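Local coordinates for putative 2,5-diketo-D-gluconic acid reductase B (Sinorhizobium meliloti, PDB 3UP8), which probably reduces carbonyl compounds such as methylglyoxal with NADPH, as a member of the aldo/keto reductase family, at residues His25-Asn30 / Asp244-Ser249; Gln180-Pro185 / Asn283-Asn288; Gly228-Gln233 / Leu257-Ala262; Val234-Leu239 / Phe261-Phe266. All coordinates share one frame; numbering follows the deposited sequence.

Interaction 1. Residues His25-Asn30 / Asp244-Ser249; sequences HAVSSN and DVIVLS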
loop_
_atom_site.group_PDB
_atom_site.type_symbol
_atom_site.label_atom_id
_atom_site.label_comp_id
_atom_site.label_asym_id
_atom_site.label_seq_id
_atom_site.Cartn_x
_atom_site.Cartn_y
_atom_site.Cartn_z
ATOM N N HIS A 25 14.434 -2.538 -2.509
ATOM C CA HIS A 25 14.133 -3.965 -2.459
ATOM C C HIS A 25 12.680 -4.219 -2.818
ATOM O O HIS A 25 11.835 -3.315 -2.736
ATOM C CB HIS A 25 14.453 -4.548 -1.076
ATOM C CG HIS A 25 13.759 -3.853 0.064
ATOM N ND1 HIS A 25 14.126 -2.599 0.513
ATOM C CD2 HIS A 25 12.755 -4.263 0.875
ATOM C CE1 HIS A 25 13.364 -2.260 1.539
ATOM N NE2 HIS A 25 12.521 -3.250 1.776
ATOM N N ALA A 26 12.397 -5.447 -3.241
ATOM C CA ALA A 26 11.032 -5.939 -3.248
ATOM C C ALA A 26 10.810 -6.658 -1.930
ATOM O O ALA A 26 11.770 -7.136 -1.294
ATOM C CB ALA A 26 10.798 -6.885 -4.422
ATOM N N VAL A 27 9.546 -6.744 -1.527
ATOM C CA VAL A 27 9.172 -7.356 -0.264
ATOM C C VAL A 27 8.412 -8.645 -0.564
ATOM O O VAL A 27 7.376 -8.607 -1.237
ATOM C CB VAL A 27 8.301 -6.392 0.592
ATOM C CG1 VAL A 27 7.768 -7.097 1.857
ATOM C CG2 VAL A 27 9.109 -5.118 0.952
ATOM N N SER A 28 8.956 -9.779 -0.101
ATOM C CA SER A 28 8.320 -11.081 -0.269
ATOM C C SER A 28 6.977 -10.956 0.394
ATOM O O SER A 28 6.880 -10.605 1.565
ATOM C CB SER A 28 9.089 -12.185 0.443
ATOM O OG SER A 28 10.225 -12.550 -0.299
ATOM N N SER A 29 5.931 -11.190 -0.355
ATOM C CA SER A 29 4.619 -10.945 0.190
ATOM C C SER A 29 3.840 -12.184 -0.158
ATOM O O SER A 29 2.995 -12.164 -1.040
ATOM C CB SER A 29 4.025 -9.705 -0.460
ATOM O OG SER A 29 4.758 -8.547 -0.095
ATOM N N ASN A 30 4.198 -13.283 0.507
ATOM C CA ASN A 30 3.571 -14.576 0.239
ATOM C C ASN A 30 3.569 -14.932 -1.254
ATOM O O ASN A 30 2.584 -15.467 -1.775
ATOM C CB ASN A 30 2.144 -14.598 0.811
ATOM C CG ASN A 30 2.026 -15.468 2.051
ATOM O OD1 ASN A 30 2.836 -16.360 2.256
ATOM N ND2 ASN A 30 1.017 -15.202 2.885
ATOM N N ASP A 244 9.335 -6.731 6.098
ATOM C CA ASP A 244 7.986 -7.046 5.598
ATOM C C ASP A 244 7.065 -5.846 5.421
ATOM O O ASP A 244 5.845 -6.022 5.341
ATOM C CB ASP A 244 7.282 -8.082 6.491
ATOM C CG ASP A 244 8.158 -9.291 6.792
ATOM O OD1 ASP A 244 8.480 -10.053 5.860
ATOM O OD2 ASP A 244 8.528 -9.462 7.976
ATOM N N VAL A 245 7.630 -4.636 5.386
ATOM C CA VAL A 245 6.810 -3.429 5.263
ATOM C C VAL A 245 7.044 -2.757 3.926
ATOM O O VAL A 245 8.186 -2.589 3.489
ATOM C CB VAL A 245 7.053 -2.421 6.410
ATOM C CG1 VAL A 245 6.200 -1.157 6.223
ATOM C CG2 VAL A 245 6.777 -3.065 7.750
ATOM N N ILE A 246 5.940 -2.397 3.281
ATOM C CA ILE A 246 5.931 -1.686 2.022
ATOM C C ILE A 246 5.314 -0.335 2.345
ATOM O O ILE A 246 4.455 -0.243 3.229
ATOM C CB ILE A 246 5.052 -2.445 1.001
ATOM C CG1 ILE A 246 5.639 -3.840 0.757
ATOM C CG2 ILE A 246 4.880 -1.664 -0.298
ATOM C CD1 ILE A 246 4.590 -4.950 0.664
ATOM N N VAL A 247 5.746 0.713 1.642
ATOM C CA VAL A 247 5.197 2.042 1.877
ATOM C C VAL A 247 4.670 2.676 0.573
ATOM O O VAL A 247 5.303 2.588 -0.473
ATOM C CB VAL A 247 6.234 2.958 2.636
ATOM C CG1 VAL A 247 7.513 3.147 1.815
ATOM C CG2 VAL A 247 5.617 4.295 3.002
ATOM N N LEU A 248 3.491 3.280 0.654
ATOM C CA LEU A 248 2.905 4.060 -0.440
ATOM C C LEU A 248 3.114 5.547 -0.174
ATOM O O LEU A 248 2.895 6.014 0.935
ATOM C CB LEU A 248 1.403 3.769 -0.559
ATOM C CG LEU A 248 1.038 2.314 -0.902
ATOM C CD1 LEU A 248 -0.476 2.150 -0.953
ATOM C CD2 LEU A 248 1.680 1.886 -2.217
ATOM N N SER A 249 3.553 6.289 -1.175
ATOM C CA SER A 249 3.687 7.724 -0.993
ATOM C C SER A 249 2.732 8.473 -1.901
ATOM O O SER A 249 2.410 8.009 -2.999
ATOM C CB SER A 249 5.123 8.192 -1.211
ATOM O OG SER A 249 5.648 7.682 -2.424
HETATM O O HOH W 1 10.679 -3.661 3.860
#
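Val27 lays both its methyl groups and CB over the start of strand 245-249. Val27 sits in the short N-terminal beta-hairpin, where strand 26-27 pairs with strand 34-35. In aldo/keto reductases such a hairpin closes the bottom of the (beta/alpha)8 barrel, and here it meets the eighth barrel strand. Val27 CG1 is anti to its own backbone N (chi1 173°) and lies 3.7 Å from Asp244 CA. The other methyl, CG2, lies 3.7 Å from Val245 O and also meets Ile246 CG1. Val27 CB packs on Ile246 CG1 at 3.7 Å, and the two side chains cross obliquely. Beyond them, Ile246 CD1 touches Ser29 OG at 3.7 Å. This hydroxyl is buried but satisfied: Ser29 OG donates to Val27 O at 2.9 Å, from above the carbonyl plane, and is also hydrogen-bonded to Ser202 OG of the neighbouring barrel strand. Asp244 makes its contact through its backbone, while its carboxylate forms a salt bridge with Arg197. One water joins the two segments at the other end. It lies in the ring plane of His25, 2.8 Å from His25 NE2, and 2.7 Å from Val245 O.

Interaction 2. Residues Gln180-Pro185 / Asn283-Asn288; sequences QVEYHP and NGRIVN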
loop_
_atom_site.group_PDB
_atom_site.type_symbol
_atom_site.label_atom_id
_atom_site.label_comp_id
_atom_site.label_asym_id
_atom_site.label_seq_id
_atom_site.Cartn_x
_atom_site.Cartn_y
_atom_site.Cartn_z
ATOM N N GLN A 180 -3.014 -4.054 3.594
ATOM C CA GLN A 180 -2.730 -2.653 3.448
ATOM C C GLN A 180 -3.479 -1.890 4.530
ATOM O O GLN A 180 -4.711 -1.945 4.617
ATOM C CB GLN A 180 -3.099 -2.137 2.048
ATOM C CG GLN A 180 -2.798 -0.646 1.897
ATOM C CD GLN A 180 -2.971 -0.114 0.485
ATOM O OE1 GLN A 180 -2.569 -0.753 -0.502
ATOM N NE2 GLN A 180 -3.543 1.084 0.380
ATOM N N VAL A 181 -2.707 -1.209 5.369
ATOM C CA VAL A 181 -3.229 -0.506 6.535
ATOM C C VAL A 181 -2.532 0.844 6.719
ATOM O O VAL A 181 -1.436 1.068 6.201
ATOM C CB VAL A 181 -3.021 -1.321 7.833
ATOM C CG1 VAL A 181 -3.804 -2.654 7.786
ATOM C CG2 VAL A 181 -1.526 -1.565 8.112
ATOM N N GLU A 182 -3.201 1.740 7.445
ATOM C CA GLU A 182 -2.598 3.005 7.884
ATOM C C GLU A 182 -1.412 2.680 8.780
ATOM O O GLU A 182 -1.547 1.914 9.717
ATOM C CB GLU A 182 -3.619 3.806 8.688
ATOM C CG GLU A 182 -3.102 5.136 9.161
ATOM C CD GLU A 182 -4.145 5.937 9.903
ATOM O OE1 GLU A 182 -5.350 5.675 9.728
ATOM O OE2 GLU A 182 -3.743 6.839 10.662
ATOM N N TYR A 183 -0.246 3.238 8.475
ATOM C CA TYR A 183 0.936 2.982 9.300
ATOM C C TYR A 183 1.906 4.154 9.158
ATOM O O TYR A 183 2.317 4.509 8.054
ATOM C CB TYR A 183 1.594 1.653 8.906
ATOM C CG TYR A 183 2.645 1.137 9.875
ATOM C CD1 TYR A 183 2.622 1.479 11.228
ATOM C CD2 TYR A 183 3.664 0.288 9.424
ATOM C CE1 TYR A 183 3.603 0.991 12.118
ATOM C CE2 TYR A 183 4.639 -0.210 10.299
ATOM C CZ TYR A 183 4.596 0.142 11.633
ATOM O OH TYR A 183 5.578 -0.359 12.462
ATOM N N HIS A 184 2.222 4.758 10.300
ATOM C CA HIS A 184 3.094 5.926 10.392
ATOM C C HIS A 184 3.565 5.961 11.849
ATOM O O HIS A 184 3.076 5.183 12.669
ATOM C CB HIS A 184 2.335 7.204 10.020
ATOM C CG HIS A 184 1.003 7.337 10.695
ATOM N ND1 HIS A 184 0.868 7.659 12.032
ATOM C CD2 HIS A 184 -0.257 7.201 10.214
ATOM C CE1 HIS A 184 -0.415 7.692 12.347
ATOM N NE2 HIS A 184 -1.120 7.422 11.261
ATOM N N PRO A 185 4.521 6.846 12.180
ATOM C CA PRO A 185 5.084 6.797 13.543
ATOM C C PRO A 185 4.064 6.947 14.693
ATOM O O PRO A 185 4.313 6.450 15.801
ATOM C CB PRO A 185 6.076 7.958 13.538
ATOM C CG PRO A 185 6.510 8.058 12.086
ATOM C CD PRO A 185 5.248 7.792 11.311
ATOM N N ASN A 283 -4.327 7.801 20.194
ATOM C CA ASN A 283 -5.244 8.469 19.274
ATOM C C ASN A 283 -4.595 8.801 17.931
ATOM O O ASN A 283 -4.970 9.771 17.276
ATOM C CB ASN A 283 -5.841 9.724 19.924
ATOM C CG ASN A 283 -4.815 10.835 20.106
ATOM O OD1 ASN A 283 -3.642 10.580 20.416
ATOM N ND2 ASN A 283 -5.253 12.082 19.898
ATOM N N GLY A 284 -3.633 7.983 17.514
ATOM C CA GLY A 284 -2.863 8.281 16.317
ATOM C C GLY A 284 -3.544 7.923 15.001
ATOM O O GLY A 284 -3.160 8.429 13.955
ATOM N N ARG A 285 -4.557 7.058 15.051
ATOM C CA ARG A 285 -5.263 6.625 13.833
ATOM C C ARG A 285 -6.056 7.761 13.215
ATOM O O ARG A 285 -6.803 8.469 13.913
ATOM C CB ARG A 285 -6.198 5.456 14.128
ATOM C CG ARG A 285 -6.821 4.862 12.868
ATOM C CD ARG A 285 -7.775 3.746 13.219
ATOM N NE ARG A 285 -7.133 2.677 13.980
ATOM C CZ ARG A 285 -6.358 1.729 13.452
ATOM N NH1 ARG A 285 -6.119 1.706 12.139
ATOM N NH2 ARG A 285 -5.823 0.795 14.244
ATOM N N ILE A 286 -5.890 7.922 11.903
ATOM C CA ILE A 286 -6.536 8.980 11.130
ATOM C C ILE A 286 -7.802 8.480 10.429
ATOM O O ILE A 286 -8.828 9.156 10.447
ATOM C CB ILE A 286 -5.562 9.557 10.071
ATOM C CG1 ILE A 286 -4.318 10.148 10.746
ATOM C CG2 ILE A 286 -6.259 10.614 9.165
ATOM C CD1 ILE A 286 -3.155 10.369 9.779
ATOM N N VAL A 287 -7.729 7.293 9.819
ATOM C CA VAL A 287 -8.826 6.778 8.988
ATOM C C VAL A 287 -9.644 5.732 9.754
ATOM O O VAL A 287 -9.138 4.668 10.091
ATOM C CB VAL A 287 -8.278 6.176 7.650
ATOM C CG1 VAL A 287 -9.418 5.738 6.731
ATOM C CG2 VAL A 287 -7.386 7.194 6.924
ATOM N N ASN A 288 -10.915 6.034 10.025
ATOM C CA ASN A 288 -11.755 5.165 10.853
ATOM C C ASN A 288 -13.248 5.264 10.455
ATOM O O ASN A 288 -14.079 5.700 11.262
ATOM C CB ASN A 288 -11.569 5.563 12.325
ATOM C CG ASN A 288 -11.842 4.422 13.297
ATOM O OD1 ASN A 288 -12.353 3.361 12.931
ATOM N ND2 ASN A 288 -11.493 4.644 14.558
HETATM O O HOH W 2 -6.861 3.297 9.782
#
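The C-terminal loop beside the predicted substrate pocket is held here by a buried carboxylate. Glu182 reaches out from the end of strand 176-182 and receives two successive backbone N-H groups of the loop. Its chain is extended, with CG anti to the backbone N (chi1 -179°), which carries the carboxylate across to the loop. Val287 N donates to Glu182 OE1 at 2.9 Å. Ile286 N donates to the syn lone pair of Glu182 OE2 at 2.7 Å and makes a weaker bond to OE1. The anti lone pair of OE2 takes His184 NE2 at 2.8 Å, with the oxygen close to the imidazole plane. This His-carboxylate pair helps fix how the ring is turned. Strand 176-182 is the sixth of the TIM barrel, and its C-terminal end faces the active-site side. Val287 lies about 8 Å, side chain to side chain, from His128, a predicted substrate-binding residue. An alanine in place of this glutamate would probably leave the N-H groups of Ile286 and Val287 without their acceptor and the His184 ring held less firmly. Glu182 OE1 also receives a water at 2.8 Å, which accepts from Arg285 NH1 and donates to Val287 O. Gly284 O lies at the edge of the His184 ring, 3.3 Å from CE1. Ile286 CD1 approaches the same ring obliquely, 3.9 Å from NE2.

Interaction 3. Residues Gly228-Gln233 / Leu257-Ala262; sequences GKTAAQ and LKENFA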
loop_
_atom_site.group_PDB
_atom_site.type_symbol
_atom_site.label_atom_id
_atom_site.label_comp_id
_atom_site.label_asym_id
_atom_site.label_seq_id
_atom_site.Cartn_x
_atom_site.Cartn_y
_atom_site.Cartn_z
ATOM N N GLY A 228 21.196 14.334 6.469
ATOM C CA GLY A 228 20.978 15.211 5.320
ATOM C C GLY A 228 19.631 14.959 4.664
ATOM O O GLY A 228 19.447 15.252 3.481
ATOM N N LYS A 229 18.680 14.450 5.446
ATOM C CA LYS A 229 17.361 14.055 4.946
ATOM C C LYS A 229 16.229 14.848 5.624
ATOM O O LYS A 229 16.418 15.402 6.703
ATOM C CB LYS A 229 17.163 12.541 5.136
ATOM C CG LYS A 229 18.120 11.631 4.320
ATOM C CD LYS A 229 17.956 11.840 2.810
ATOM C CE LYS A 229 18.770 10.847 1.973
ATOM N NZ LYS A 229 18.382 10.953 0.528
ATOM N N THR A 230 15.066 14.924 4.980
ATOM C CA THR A 230 13.908 15.604 5.572
ATOM C C THR A 230 13.223 14.700 6.587
ATOM O O THR A 230 13.448 13.486 6.599
ATOM C CB THR A 230 12.863 16.031 4.509
ATOM O OG1 THR A 230 12.407 14.879 3.778
ATOM C CG2 THR A 230 13.436 17.067 3.547
ATOM N N ALA A 231 12.397 15.293 7.447
ATOM C CA ALA A 231 11.550 14.530 8.368
ATOM C C ALA A 231 10.698 13.477 7.618
ATOM O O ALA A 231 10.489 12.375 8.112
ATOM C CB ALA A 231 10.647 15.483 9.169
ATOM N N ALA A 232 10.229 13.847 6.429
ATOM C CA ALA A 232 9.408 12.984 5.589
ATOM C C ALA A 232 10.167 11.732 5.166
ATOM O O ALA A 232 9.637 10.617 5.257
ATOM C CB ALA A 232 8.927 13.745 4.381
ATOM N N GLN A 233 11.409 11.918 4.721
ATOM C CA GLN A 233 12.264 10.800 4.316
ATOM C C GLN A 233 12.595 9.918 5.501
ATOM O O GLN A 233 12.707 8.703 5.362
ATOM C CB GLN A 233 13.558 11.297 3.652
ATOM C CG GLN A 233 13.344 11.939 2.288
ATOM C CD GLN A 233 14.569 12.718 1.801
ATOM O OE1 GLN A 233 15.207 13.440 2.573
ATOM N NE2 GLN A 233 14.893 12.577 0.516
ATOM N N LEU A 257 8.193 14.196 -5.053
ATOM C CA LEU A 257 8.474 13.006 -5.855
ATOM C C LEU A 257 9.932 12.553 -5.721
ATOM O O LEU A 257 10.203 11.431 -5.291
ATOM C CB LEU A 257 8.159 13.304 -7.323
ATOM C CG LEU A 257 7.688 12.255 -8.330
ATOM C CD1 LEU A 257 8.523 12.388 -9.598
ATOM C CD2 LEU A 257 7.746 10.832 -7.794
ATOM N N LYS A 258 10.863 13.436 -6.074
ATOM C CA LYS A 258 12.295 13.113 -6.057
ATOM C C LYS A 258 12.815 12.870 -4.642
ATOM O O LYS A 258 13.714 12.054 -4.432
ATOM C CB LYS A 258 13.104 14.218 -6.742
ATOM C CG LYS A 258 12.601 14.556 -8.141
ATOM C CD LYS A 258 13.728 14.987 -9.074
ATOM C CE LYS A 258 13.289 14.870 -10.533
ATOM N NZ LYS A 258 14.239 15.527 -11.482
ATOM N N GLU A 259 12.231 13.591 -3.685
ATOM C CA GLU A 259 12.586 13.492 -2.273
ATOM C C GLU A 259 12.149 12.141 -1.680
ATOM O O GLU A 259 12.942 11.445 -1.039
ATOM C CB GLU A 259 11.958 14.669 -1.510
ATOM C CG GLU A 259 12.236 14.715 -0.007
ATOM C CD GLU A 259 11.304 15.675 0.733
ATOM O OE1 GLU A 259 11.043 16.782 0.206
ATOM O OE2 GLU A 259 10.832 15.321 1.839
ATOM N N ASN A 260 10.889 11.778 -1.915
ATOM C CA ASN A 260 10.325 10.516 -1.422
ATOM C C ASN A 260 11.043 9.276 -1.975
ATOM O O ASN A 260 11.187 8.266 -1.281
ATOM C CB ASN A 260 8.825 10.445 -1.725
ATOM C CG ASN A 260 7.995 11.347 -0.818
ATOM O OD1 ASN A 260 8.500 12.308 -0.236
ATOM N ND2 ASN A 260 6.710 11.032 -0.694
ATOM N N PHE A 261 11.508 9.380 -3.215
ATOM C CA PHE A 261 12.202 8.291 -3.901
ATOM C C PHE A 261 13.601 8.034 -3.333
ATOM O O PHE A 261 14.091 6.899 -3.355
ATOM C CB PHE A 261 12.292 8.617 -5.390
ATOM C CG PHE A 261 12.698 7.461 -6.251
ATOM C CD1 PHE A 261 11.799 6.438 -6.536
ATOM C CD2 PHE A 261 13.976 7.407 -6.802
ATOM C CE1 PHE A 261 12.171 5.365 -7.353
ATOM C CE2 PHE A 261 14.356 6.346 -7.614
ATOM C CZ PHE A 261 13.446 5.320 -7.892
ATOM N N ALA A 262 14.227 9.093 -2.817
ATOM C CA ALA A 262 15.595 9.028 -2.298
ATOM C C ALA A 262 15.658 8.558 -0.840
ATOM O O ALA A 262 16.174 9.269 0.032
ATOM C CB ALA A 262 16.271 10.382 -2.454
#
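Glu259 O is gripped from both faces of its carbonyl plane, by Gln233 NE2 at 2.7 Å and by Ala262 N at 3.2 Å. The first bond joins two helices of the outer layer of the (beta/alpha)8 barrel: 231-240, which precedes the eighth strand, and 254-261, which follows it. The second belongs to the last turn of helix 254-261. Gln233 is also half of a capping box at the start of its own helix. Its OE1 accepts from Thr230 N at 2.8 Å, in the carbonyl plane and on a lone pair, while Thr230 OG1 accepts from Gln233 N at 3.3 Å. The amide is thus held at both ends, and NE2 is turned toward the neighbouring helix. Replacing Gln233 with an alanine would probably leave Thr230 N without its capping partner and Glu259 O without its bond across the helices. The Glu259 side chain returns the contact. It is extended, with CG anti to the backbone N (chi1 -180°), and brings the carboxylate to the cap. Thr230 OG1 donates to Glu259 OE2 over a short 2.5 Å, from above the carboxylate plane. Ala232 CB lies 3.5 Å from the same oxygen. Lys229 bends at chi2 and forms a salt bridge with Asp265. Its NZ also donates to Ala262 O at 2.8 Å, tilted 24° from the carbonyl plane.

Interaction 4. Residues Val234-Leu239 / Phe261-Phe266; sequences VALRWL and FAIFDF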
loop_
_atom_site.group_PDB
_atom_site.type_symbol
_atom_site.label_atom_id
_atom_site.label_comp_id
_atom_site.label_asym_id
_atom_site.label_seq_id
_atom_site.Cartn_x
_atom_site.Cartn_y
_atom_site.Cartn_z
ATOM N N VAL A 234 12.744 10.523 6.677
ATOM C CA VAL A 234 12.960 9.747 7.897
ATOM C C VAL A 234 11.777 8.808 8.198
ATOM O O VAL A 234 11.972 7.647 8.564
ATOM C CB VAL A 234 13.253 10.665 9.103
ATOM C CG1 VAL A 234 13.298 9.872 10.397
ATOM C CG2 VAL A 234 14.580 11.396 8.883
ATOM N N ALA A 235 10.558 9.312 8.040
ATOM C CA ALA A 235 9.371 8.496 8.320
ATOM C C ALA A 235 9.240 7.366 7.294
ATOM O O ALA A 235 8.982 6.223 7.660
ATOM C CB ALA A 235 8.119 9.357 8.349
ATOM N N LEU A 236 9.418 7.700 6.020
ATOM C CA LEU A 236 9.436 6.712 4.932
ATOM C C LEU A 236 10.516 5.660 5.134
ATOM O O LEU A 236 10.280 4.472 4.941
ATOM C CB LEU A 236 9.654 7.396 3.586
ATOM C CG LEU A 236 8.526 8.265 3.028
ATOM C CD1 LEU A 236 9.042 9.121 1.873
ATOM C CD2 LEU A 236 7.319 7.444 2.590
ATOM N N ARG A 237 11.708 6.098 5.524
ATOM C CA ARG A 237 12.790 5.166 5.789
ATOM C C ARG A 237 12.474 4.262 6.972
ATOM O O ARG A 237 12.756 3.074 6.923
ATOM C CB ARG A 237 14.128 5.903 5.985
ATOM C CG ARG A 237 15.319 4.996 6.280
ATOM C CD ARG A 237 15.735 4.175 5.044
ATOM N NE ARG A 237 16.347 2.900 5.412
ATOM C CZ ARG A 237 16.838 2.018 4.540
ATOM N NH1 ARG A 237 16.814 2.275 3.233
ATOM N NH2 ARG A 237 17.375 0.881 4.977
ATOM N N TRP A 238 11.869 4.814 8.024
ATOM C CA TRP A 238 11.548 4.032 9.215
ATOM C C TRP A 238 10.595 2.882 8.862
ATOM O O TRP A 238 10.690 1.776 9.418
ATOM C CB TRP A 238 10.915 4.924 10.288
ATOM C CG TRP A 238 10.377 4.163 11.467
ATOM C CD1 TRP A 238 11.109 3.579 12.468
ATOM C CD2 TRP A 238 8.994 3.925 11.792
ATOM N NE1 TRP A 238 10.269 2.969 13.379
ATOM C CE2 TRP A 238 8.968 3.177 12.992
ATOM C CE3 TRP A 238 7.776 4.269 11.182
ATOM C CZ2 TRP A 238 7.767 2.770 13.606
ATOM C CZ3 TRP A 238 6.571 3.855 11.794
ATOM C CH2 TRP A 238 6.585 3.116 12.991
ATOM N N LEU A 239 9.672 3.159 7.941
ATOM C CA LEU A 239 8.763 2.123 7.434
ATOM C C LEU A 239 9.499 1.077 6.596
ATOM O O LEU A 239 9.448 -0.119 6.875
ATOM C CB LEU A 239 7.637 2.782 6.620
ATOM C CG LEU A 239 6.717 3.687 7.459
ATOM C CD1 LEU A 239 5.875 4.587 6.566
ATOM C CD2 LEU A 239 5.824 2.847 8.355
ATOM N N PHE A 261 11.508 9.380 -3.215
ATOM C CA PHE A 261 12.202 8.291 -3.901
ATOM C C PHE A 261 13.601 8.034 -3.333
ATOM O O PHE A 261 14.091 6.899 -3.355
ATOM C CB PHE A 261 12.292 8.617 -5.390
ATOM C CG PHE A 261 12.698 7.461 -6.251
ATOM C CD1 PHE A 261 11.799 6.438 -6.536
ATOM C CD2 PHE A 261 13.976 7.407 -6.802
ATOM C CE1 PHE A 261 12.171 5.365 -7.353
ATOM C CE2 PHE A 261 14.356 6.346 -7.614
ATOM C CZ PHE A 261 13.446 5.320 -7.892
ATOM N N ALA A 262 14.227 9.093 -2.817
ATOM C CA ALA A 262 15.595 9.028 -2.298
ATOM C C ALA A 262 15.658 8.558 -0.840
ATOM O O ALA A 262 16.174 9.269 0.032
ATOM C CB ALA A 262 16.271 10.382 -2.454
ATOM N N ILE A 263 15.142 7.360 -0.573
ATOM C CA ILE A 263 15.106 6.830 0.793
ATOM C C ILE A 263 15.892 5.541 0.926
ATOM O O ILE A 263 15.863 4.892 1.973
ATOM C CB ILE A 263 13.649 6.614 1.303
ATOM C CG1 ILE A 263 12.898 5.596 0.422
ATOM C CG2 ILE A 263 12.913 7.956 1.386
ATOM C CD1 ILE A 263 11.487 5.191 0.932
ATOM N N PHE A 264 16.596 5.158 -0.132
ATOM C CA PHE A 264 17.435 3.966 -0.065
ATOM C C PHE A 264 18.914 4.350 -0.008
ATOM O O PHE A 264 19.790 3.484 -0.009
ATOM C CB PHE A 264 17.099 2.989 -1.205
ATOM C CG PHE A 264 15.650 2.571 -1.224
ATOM C CD1 PHE A 264 15.181 1.605 -0.339
ATOM C CD2 PHE A 264 14.747 3.178 -2.095
ATOM C CE1 PHE A 264 13.835 1.232 -0.326
ATOM C CE2 PHE A 264 13.394 2.811 -2.092
ATOM C CZ PHE A 264 12.940 1.836 -1.203
ATOM N N ASP A 265 19.153 5.664 0.061
ATOM C CA ASP A 265 20.474 6.285 0.254
ATOM C C ASP A 265 21.086 5.996 1.612
ATOM O O ASP A 265 22.303 5.877 1.744
ATOM C CB ASP A 265 20.335 7.810 0.198
ATOM C CG ASP A 265 20.225 8.350 -1.199
ATOM O OD1 ASP A 265 19.940 7.576 -2.143
ATOM O OD2 ASP A 265 20.411 9.579 -1.348
ATOM N N PHE A 266 20.242 5.943 2.632
ATOM C CA PHE A 266 20.713 5.952 4.009
ATOM C C PHE A 266 20.009 4.895 4.823
ATOM O O PHE A 266 19.099 4.228 4.326
ATOM C CB PHE A 266 20.509 7.343 4.631
ATOM C CG PHE A 266 19.054 7.711 4.888
ATOM C CD1 PHE A 266 18.592 7.896 6.193
ATOM C CD2 PHE A 266 18.161 7.894 3.832
ATOM C CE1 PHE A 266 17.259 8.244 6.441
ATOM C CE2 PHE A 266 16.828 8.240 4.068
ATOM C CZ PHE A 266 16.380 8.422 5.373
#
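Ile263, just after the inverse gamma turn centred on Ala262, meets Leu236 and Arg237 of helix 231-240. Its CG1 stands between the backbone N and the carbonyl carbon (chi1 61°), and the chain carries CD1 to within 3.9 Å of Leu236 CB. Ile263 CG2 also touches Leu236, 4.0 Å from CB. The two side chains cross at about a right angle. The backbone of Ile263 supplies the polar bond of the contact. Arg237 NH1 donates to Ile263 O at 3.1 Å with a nearly straight N-H...O angle of 171°. The oxygen lies in the guanidinium plane, and the donor meets a lone pair in the carbonyl plane.

Phe264 comes next, with its CD1 4.0 Å from Arg237 NH1. The segment is the loop that leaves helix 254-261, in the outer layer of the (beta/alpha)8 barrel, and it lies against helix 231-240.

Phe266 then turns its ring back over the stem of Arg237. CG of the arginine sits over the face in a CH-pi contact, 4.1 Å from the Phe266 ring centroid. Phe266 CZ packs against Arg237 CB at 3.4 Å. The ring edge points toward Val234 N. Phe266 O lies over one face of the guanidinium, 3.2 Å from Arg237 CZ, where its angles to the N-H groups are too poor for a hydrogen bond. Arg237 NE is instead hydrogen-bonded to Gln241 OE1, just past the end of the helix.

Interactions 1 and 4 are the buried contacts, and interactions 2 and 3 are partly buried. Interactions 3 and 4 lie side by side, share Phe261 and Ala262, and attach one helix, 231-240, to 254-261 and the loop after it. The Lys229-Asp265 salt bridge links them. Interaction 3 is mostly polar, whereas interaction 4 adds aliphatic and aromatic packing. Interaction 1 lies on strand 245-249, between those helices in the chain, and is largely apolar. Val247 of that strand packs on Leu236 and Leu239, joining it to interaction 4. Interaction 2 holds a loop at the opposite end of the barrel from the hairpin, near the predicted active site, through a buried carboxylate.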